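Cytochrome c (Shewanella violacea, PDB 6A3L) binds heme c covalently as a dimeric four-helix-bundle cytochrome c' and probably serves in electron transfer. Local coordinates at residues A9-Y12 / R13-F17; I41-M44 / R45-V49; A84-V87 / S88-D91. One frame throughout, in Å; residues are numbered along the deposited sequence.

Contact 1: A9-Y12 / R13-F17; sequences AIHY and RQSAF. With HEC (heme c), chain C.
Ile10 and Arg13 lie side by side on helix 6-31, the first helix of the cytochrome c' four-helix bundle, and Gln14 flanks Ile10 one turn further on. The contact is local, between residues three and four apart. Backbone bonds hold the turn together: Arg13 N reaches Ala9 O, Gln14 N reaches Ile10 O, and the bonds from Ser15 N to His11 O and from Ala16 N to Tyr12 O continue the pattern.

Ile10 supplies the apolar surface, against which the polar chains of Arg13 and Gln14 lie. Its CG1 sits over one face of the Arg13 guanidinium, offset toward the rim and 3.6 Å from CZ, while its CG2 branch lies 3.7 Å from Gln14 NE2. The Arg13 CG is wedged between its own backbone N and carbonyl carbon (chi1 67°), and from there the extended chain runs back past Ile10.

Polar ends meet one heme propionate. Arg13 NE donates to heme O2D at 3.1 Å, in the guanidinium plane, and NH2 adds a weak bond to the same oxygen; Gln14 NE2 takes the other oxygen, O1D, at 2.9 Å and almost straight (173°). Away from the propionate, NH1 donates hydrogen bonds to Ser64 OG and Gly59 O, and NH2 is hydrogen-bonded to Thr69 OG1. Replacing Arg13 by an alanine would probably leave propionate oxygen O2D without its charged mate and take one hydrogen-bond partner each from Ser64, Gly59 and Thr69.

Another face of the helix is covered by the second subunit, where Tyr12 OH bonds Asn23 ND2 of the second subunit and Ser15 OG pairs with Ser15 of the second subunit. Within the subunit, Phe17 spreads one ring face over the porphyrin, its CD1 lying 3.3 Å from the heme iron.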
# COMPACT_ATOMS: atom_id res chain seq x y z
N ALA A 9 14.64 0.46 -3.85
CA ALA A 9 13.64 0.55 -4.92
C ALA A 9 13.06 -0.81 -5.26
O ALA A 9 11.87 -0.93 -5.57
CB ALA A 9 14.25 1.19 -6.16
N ILE A 10 13.90 -1.85 -5.27
CA ILE A 10 13.39 -3.20 -5.53
C ILE A 10 12.45 -3.63 -4.41
O ILE A 10 11.34 -4.13 -4.67
CB ILE A 10 14.55 -4.20 -5.71
CG1 ILE A 10 15.27 -3.94 -7.02
CG2 ILE A 10 14.04 -5.61 -5.68
CD1 ILE A 10 16.47 -4.84 -7.23
N HIS A 11 12.85 -3.41 -3.15
CA HIS A 11 11.98 -3.79 -2.04
C HIS A 11 10.67 -3.01 -2.10
O HIS A 11 9.60 -3.58 -1.87
CB HIS A 11 12.68 -3.57 -0.69
CG HIS A 11 11.72 -3.58 0.47
ND1 HIS A 11 11.52 -4.69 1.26
CD2 HIS A 11 10.88 -2.62 0.94
CE1 HIS A 11 10.60 -4.42 2.18
NE2 HIS A 11 10.20 -3.17 2.01
N TYR A 12 10.74 -1.72 -2.41
CA TYR A 12 9.52 -0.92 -2.47
C TYR A 12 8.52 -1.51 -3.47
O TYR A 12 7.39 -1.86 -3.11
CB TYR A 12 9.89 0.54 -2.81
CG TYR A 12 8.73 1.53 -2.77
CD1 TYR A 12 8.47 2.29 -1.63
CD2 TYR A 12 7.93 1.72 -3.88
CE1 TYR A 12 7.41 3.19 -1.60
CE2 TYR A 12 6.88 2.62 -3.86
CZ TYR A 12 6.62 3.35 -2.72
OH TYR A 12 5.56 4.24 -2.73
N ARG A 13 8.94 -1.69 -4.73
CA ARG A 13 7.99 -2.18 -5.74
C ARG A 13 7.46 -3.58 -5.39
O ARG A 13 6.27 -3.86 -5.58
CB ARG A 13 8.61 -2.16 -7.13
CG ARG A 13 9.76 -3.12 -7.36
CD ARG A 13 10.67 -2.53 -8.41
NE ARG A 13 11.54 -3.54 -8.98
CZ ARG A 13 12.73 -3.29 -9.52
NH1 ARG A 13 13.19 -2.04 -9.56
NH2 ARG A 13 13.45 -4.28 -10.05
N GLN A 14 8.32 -4.45 -4.86
CA GLN A 14 7.89 -5.80 -4.48
C GLN A 14 6.83 -5.77 -3.38
O GLN A 14 5.85 -6.53 -3.42
CB GLN A 14 9.10 -6.63 -4.04
CG GLN A 14 10.06 -7.01 -5.17
CD GLN A 14 11.26 -7.81 -4.68
OE1 GLN A 14 11.65 -7.72 -3.52
NE2 GLN A 14 11.88 -8.57 -5.58
N SER A 15 6.99 -4.90 -2.38
CA SER A 15 5.98 -4.81 -1.33
C SER A 15 4.66 -4.28 -1.87
O SER A 15 3.59 -4.73 -1.45
CB SER A 15 6.45 -3.93 -0.18
OG SER A 15 7.40 -4.63 0.57
N ALA A 16 4.72 -3.28 -2.74
CA ALA A 16 3.50 -2.74 -3.31
C ALA A 16 2.72 -3.85 -4.01
O ALA A 16 1.52 -4.01 -3.77
CB ALA A 16 3.81 -1.58 -4.24
N PHE A 17 3.40 -4.64 -4.85
CA PHE A 17 2.75 -5.76 -5.55
C PHE A 17 2.23 -6.81 -4.57
O PHE A 17 1.10 -7.30 -4.70
CB PHE A 17 3.74 -6.40 -6.53
CG PHE A 17 4.06 -5.56 -7.75
CD1 PHE A 17 3.08 -5.19 -8.64
CD2 PHE A 17 5.37 -5.18 -8.01
CE1 PHE A 17 3.38 -4.45 -9.79
CE2 PHE A 17 5.68 -4.43 -9.15
CZ PHE A 17 4.68 -4.07 -10.04
FE HEC C . 2.99 -7.74 -10.67
CHA HEC C . 5.92 -8.78 -9.10
CHB HEC C . 1.15 -9.28 -8.24
CHC HEC C . 0.10 -6.15 -11.79
CHD HEC C . 4.83 -6.08 -12.97
NA HEC C . 3.46 -8.81 -8.99
C1A HEC C . 4.72 -9.15 -8.55
C2A HEC C . 4.54 -10.00 -7.40
C3A HEC C . 3.24 -10.13 -7.15
C4A HEC C . 2.52 -9.38 -8.15
CMA HEC C . 2.59 -10.96 -6.01
CAA HEC C . 5.69 -10.60 -6.58
CBA HEC C . 6.14 -9.49 -5.62
CGA HEC C . 7.06 -10.11 -4.60
O1A HEC C . 6.51 -10.62 -3.60
O2A HEC C . 8.30 -10.10 -4.79
NB HEC C . 0.96 -7.66 -10.08
C1B HEC C . 0.43 -8.48 -9.11
C2B HEC C . -1.02 -8.36 -9.16
C3B HEC C . -1.33 -7.51 -10.15
C4B HEC C . -0.09 -7.04 -10.74
CMB HEC C . -1.96 -9.14 -8.21
CAB HEC C . -2.75 -7.04 -10.58
CBB HEC C . -3.72 -6.84 -9.67
NC HEC C . 2.56 -6.36 -12.08
C1C HEC C . 1.30 -5.88 -12.43
C2C HEC C . 1.46 -5.04 -13.60
C3C HEC C . 2.76 -5.03 -13.96
C4C HEC C . 3.47 -5.85 -12.98
CMC HEC C . 0.28 -4.34 -14.31
CAC HEC C . 3.44 -4.28 -15.14
CBC HEC C . 3.02 -3.07 -15.54
ND HEC C . 5.00 -7.48 -10.95
C1D HEC C . 5.53 -6.76 -12.01
C2D HEC C . 6.97 -6.84 -11.92
C3D HEC C . 7.28 -7.59 -10.85
C4D HEC C . 6.05 -8.01 -10.23
CMD HEC C . 7.94 -6.16 -12.92
CAD HEC C . 8.71 -7.93 -10.36
CBD HEC C . 9.09 -7.11 -9.12
CGD HEC C . 10.48 -7.49 -8.67
O1D HEC C . 10.68 -8.64 -8.20
O2D HEC C . 11.41 -6.66 -8.77

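Contact 2: I41-M44 / R45-V49; sequences IFTM and RAENV
Thr43 O accepts the Glu47 N-H at 2.7 Å, the shortest of the four backbone bonds that join residues 41-44 to 45-49. One residue on, Met44 O receives Asn48 N at 2.9 Å. Asn48 CG, beside the backbone N and anti to the backbone carbonyl carbon (chi1 -67°), brings OD1 to 3.2 Å from Met44 O; both are acceptors, so the approach is not a hydrogen bond. ND2 comes within 4.0 Å of Met44 CG as the two side chains run alongside each other.

These turns belong to helix 39-53, the second long helix of the four-helix bundle, about 11 Å from the heme at the Asn48 side chain. Arg45 CG, anti to the backbone carbonyl carbon (chi1 -60°), lies 3.1 Å from Ile41 O; a bend at chi2 then turns the chain out past Ile41, whose CG2 is 4.2 Å from Arg45 NE. The guanidinium joins three groups: NE forms a salt bridge to Asp26, NH2 another to Glu58 of the second subunit, and NH1 a hydrogen bond to Asn23 OD1 on helix 6-31, which also accepts from Asn48 ND2. On another side, Ala46 N bonds Phe42 O, and Ala46 CB, 3.4 Å from Thr43 O, packs against Met27 and Leu97.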
# COMPACT_ATOMS: atom_id res chain seq x y z
N ILE A 41 -16.55 -5.47 2.38
CA ILE A 41 -15.18 -5.93 2.33
C ILE A 41 -14.66 -5.91 0.89
O ILE A 41 -13.51 -5.52 0.64
CB ILE A 41 -15.08 -7.31 3.00
CG1 ILE A 41 -15.51 -7.16 4.47
CG2 ILE A 41 -13.67 -7.86 2.89
CD1 ILE A 41 -15.45 -8.42 5.28
N PHE A 42 -15.51 -6.30 -0.08
CA PHE A 42 -15.11 -6.28 -1.49
C PHE A 42 -14.73 -4.87 -1.95
O PHE A 42 -13.71 -4.68 -2.63
CB PHE A 42 -16.24 -6.83 -2.36
CG PHE A 42 -15.81 -7.16 -3.77
CD1 PHE A 42 -15.79 -6.17 -4.75
CD2 PHE A 42 -15.43 -8.45 -4.11
CE1 PHE A 42 -15.40 -6.47 -6.04
CE2 PHE A 42 -15.03 -8.76 -5.42
CZ PHE A 42 -15.01 -7.77 -6.38
N THR A 43 -15.55 -3.87 -1.62
CA THR A 43 -15.23 -2.49 -1.97
C THR A 43 -13.95 -2.03 -1.27
O THR A 43 -13.13 -1.30 -1.85
CB THR A 43 -16.40 -1.58 -1.62
OG1 THR A 43 -17.54 -1.99 -2.37
CG2 THR A 43 -16.10 -0.14 -1.96
N MET A 44 -13.76 -2.44 -0.01
CA MET A 44 -12.51 -2.12 0.67
C MET A 44 -11.32 -2.72 -0.06
O MET A 44 -10.30 -2.05 -0.24
CB MET A 44 -12.55 -2.62 2.11
CG MET A 44 -11.16 -2.61 2.75
SD MET A 44 -11.17 -3.66 4.20
CE MET A 44 -12.40 -2.78 5.19
N ARG A 45 -11.43 -3.99 -0.46
CA ARG A 45 -10.41 -4.61 -1.30
C ARG A 45 -10.19 -3.85 -2.60
O ARG A 45 -9.05 -3.61 -3.01
CB ARG A 45 -10.80 -6.05 -1.62
CG ARG A 45 -10.95 -6.91 -0.38
CD ARG A 45 -9.61 -7.04 0.32
NE ARG A 45 -9.69 -7.87 1.51
CZ ARG A 45 -8.84 -7.79 2.52
NH1 ARG A 45 -7.86 -6.91 2.48
NH2 ARG A 45 -8.97 -8.58 3.57
N ALA A 46 -11.28 -3.40 -3.24
CA ALA A 46 -11.15 -2.60 -4.46
C ALA A 46 -10.43 -1.29 -4.18
O ALA A 46 -9.56 -0.87 -4.95
CB ALA A 46 -12.53 -2.31 -5.05
N GLU A 47 -10.82 -0.62 -3.10
CA GLU A 47 -10.15 0.62 -2.75
C GLU A 47 -8.66 0.37 -2.59
O GLU A 47 -7.84 1.13 -3.12
CB GLU A 47 -10.75 1.18 -1.46
CG GLU A 47 -11.93 2.10 -1.69
CD GLU A 47 -12.61 2.54 -0.41
OE1 GLU A 47 -12.10 2.19 0.68
OE2 GLU A 47 -13.66 3.21 -0.49
N ASN A 48 -8.31 -0.72 -1.90
CA ASN A 48 -6.90 -0.99 -1.63
C ASN A 48 -6.12 -1.21 -2.92
O ASN A 48 -5.07 -0.59 -3.12
CB ASN A 48 -6.77 -2.19 -0.68
CG ASN A 48 -7.31 -1.88 0.72
OD1 ASN A 48 -7.63 -0.74 1.03
ND2 ASN A 48 -7.35 -2.89 1.59
N VAL A 49 -6.65 -2.04 -3.83
CA VAL A 49 -5.90 -2.37 -5.04
C VAL A 49 -5.70 -1.12 -5.88
O VAL A 49 -4.61 -0.88 -6.41
CB VAL A 49 -6.60 -3.50 -5.82
CG1 VAL A 49 -5.97 -3.70 -7.22
CG2 VAL A 49 -6.57 -4.80 -5.00

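Contact 3: A84-V87 / S88-D91; sequences AKMV and SLQD. With HEC (heme c), chain C.
Met86 lays its thioether alongside Leu89, SD 4.0 Å from CD2, and both side chains run the same way and end against the heme. They stand on helix 79-99, the third long helix of the cytochrome c' bundle, and line the apolar part of the heme pocket. Met86 CG is anti to the backbone N (chi1 -164°), and bends at chi2 and chi3 curl the chain so that CE meets the heme vinyl-derived carbon CBC at 3.5 Å.

Leu89 divides its two methyls between neighbouring heme substituents: CD1 approaches CAB at 3.6 Å, while CD2 touches the methyl CMC. Val115 and Ser118 of helix 105-126 and Met20 of helix 6-31 also pack against this leucine. Lys85 adds its CB, 3.9 Å from heme CBC.

Straightforward helical bonds, from Ser88 N to Ala84 O through Asp91 N to Val87 O, tie the turn together. On the flank turned from the heme, Gln90 extends back along the helix beside Val87, and its NE2 makes a weak hydrogen bond to Ser53 O. Its OE1 comes to rest 3.8 Å from Val87 CA.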
# COMPACT_ATOMS: atom_id res chain seq x y z
N ALA A 84 2.84 2.32 -19.77
CA ALA A 84 1.49 2.25 -20.30
C ALA A 84 0.69 1.11 -19.67
O ALA A 84 -0.45 1.30 -19.25
CB ALA A 84 1.54 2.09 -21.82
N LYS A 85 1.30 -0.08 -19.57
CA LYS A 85 0.61 -1.20 -18.94
C LYS A 85 0.27 -0.88 -17.49
O LYS A 85 -0.82 -1.22 -17.01
CB LYS A 85 1.47 -2.47 -19.04
CG LYS A 85 1.70 -2.95 -20.48
CD LYS A 85 2.55 -4.22 -20.53
CE LYS A 85 2.68 -4.73 -21.95
NZ LYS A 85 1.35 -5.03 -22.55
N MET A 86 1.19 -0.24 -16.78
CA MET A 86 0.93 0.14 -15.39
C MET A 86 -0.20 1.15 -15.31
O MET A 86 -1.07 1.05 -14.44
CB MET A 86 2.20 0.69 -14.74
CG MET A 86 2.09 0.73 -13.22
SD MET A 86 2.11 -0.95 -12.59
CE MET A 86 3.86 -1.32 -12.68
N VAL A 87 -0.21 2.13 -16.22
CA VAL A 87 -1.30 3.11 -16.22
C VAL A 87 -2.63 2.41 -16.47
O VAL A 87 -3.65 2.75 -15.86
CB VAL A 87 -1.04 4.20 -17.28
CG1 VAL A 87 -2.22 5.16 -17.34
CG2 VAL A 87 0.23 4.95 -16.98
N SER A 88 -2.63 1.40 -17.36
CA SER A 88 -3.83 0.61 -17.59
C SER A 88 -4.25 -0.16 -16.35
O SER A 88 -5.45 -0.27 -16.06
CB SER A 88 -3.61 -0.37 -18.75
OG SER A 88 -3.88 0.25 -19.99
N LEU A 89 -3.29 -0.72 -15.62
CA LEU A 89 -3.64 -1.39 -14.37
C LEU A 89 -4.38 -0.43 -13.45
O LEU A 89 -5.36 -0.82 -12.80
CB LEU A 89 -2.38 -1.92 -13.67
CG LEU A 89 -2.58 -2.58 -12.30
CD1 LEU A 89 -3.34 -3.92 -12.37
CD2 LEU A 89 -1.26 -2.77 -11.62
N GLN A 90 -3.93 0.82 -13.39
CA GLN A 90 -4.60 1.81 -12.56
C GLN A 90 -6.01 2.09 -13.06
O GLN A 90 -6.97 2.04 -12.29
CB GLN A 90 -3.77 3.09 -12.52
CG GLN A 90 -2.41 2.89 -11.87
CD GLN A 90 -1.42 3.99 -12.21
OE1 GLN A 90 -1.75 4.96 -12.90
NE2 GLN A 90 -0.20 3.87 -11.69
N ASP A 91 -6.15 2.33 -14.37
CA ASP A 91 -7.48 2.58 -14.91
C ASP A 91 -8.41 1.40 -14.68
O ASP A 91 -9.56 1.58 -14.26
CB ASP A 91 -7.39 2.92 -16.41
CG ASP A 91 -6.76 4.30 -16.67
OD1 ASP A 91 -6.45 5.01 -15.69
OD2 ASP A 91 -6.62 4.68 -17.85
FE HEC C . 2.99 -7.74 -10.67
CHA HEC C . 5.92 -8.78 -9.10
CHB HEC C . 1.15 -9.28 -8.24
CHC HEC C . 0.10 -6.15 -11.79
CHD HEC C . 4.83 -6.08 -12.97
NA HEC C . 3.46 -8.81 -8.99
C1A HEC C . 4.72 -9.15 -8.55
C2A HEC C . 4.54 -10.00 -7.40
C3A HEC C . 3.24 -10.13 -7.15
C4A HEC C . 2.52 -9.38 -8.15
CMA HEC C . 2.59 -10.96 -6.01
CAA HEC C . 5.69 -10.60 -6.58
CBA HEC C . 6.14 -9.49 -5.62
CGA HEC C . 7.06 -10.11 -4.60
O1A HEC C . 6.51 -10.62 -3.60
O2A HEC C . 8.30 -10.10 -4.79
NB HEC C . 0.96 -7.66 -10.08
C1B HEC C . 0.43 -8.48 -9.11
C2B HEC C . -1.02 -8.36 -9.16
C3B HEC C . -1.33 -7.51 -10.15
C4B HEC C . -0.09 -7.04 -10.74
CMB HEC C . -1.96 -9.14 -8.21
CAB HEC C . -2.75 -7.04 -10.58
CBB HEC C . -3.72 -6.84 -9.67
NC HEC C . 2.56 -6.36 -12.08
C1C HEC C . 1.30 -5.88 -12.43
C2C HEC C . 1.46 -5.04 -13.60
C3C HEC C . 2.76 -5.03 -13.96
C4C HEC C . 3.47 -5.85 -12.98
CMC HEC C . 0.28 -4.34 -14.31
CAC HEC C . 3.44 -4.28 -15.14
CBC HEC C . 3.02 -3.07 -15.54
ND HEC C . 5.00 -7.48 -10.95
C1D HEC C . 5.53 -6.76 -12.01
C2D HEC C . 6.97 -6.84 -11.92
C3D HEC C . 7.28 -7.59 -10.85
C4D HEC C . 6.05 -8.01 -10.23
CMD HEC C . 7.94 -6.16 -12.92
CAD HEC C . 8.71 -7.93 -10.36
CBD HEC C . 9.09 -7.11 -9.12
CGD HEC C . 10.48 -7.49 -8.67
O1D HEC C . 10.68 -8.64 -8.20
O2D HEC C . 11.41 -6.66 -8.77

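In the fold
The three contacts follow one another along the chain, on helices 6-31, 39-53 and 79-99, three of the four long helices of the bundle. Contacts 1 and 3 share the heme: their centres are about 17 Å apart, yet they meet where Phe17 CZ packs on Met86 CE at 3.9 Å. Helix 105-126 supplies the covalent and axial attachments: Cys119, Cys122 and His123. Contact 2 lies about 20 Å from contact 1 and 18 Å from contact 3, centre to centre, and touches neither. Contacts 1 and 2 both reach the second subunit, so helices 6-31 and 39-53 both contribute to the dimer interface, and helix 6-31 also lines the heme pocket, whereas contact 3 touches no other chain.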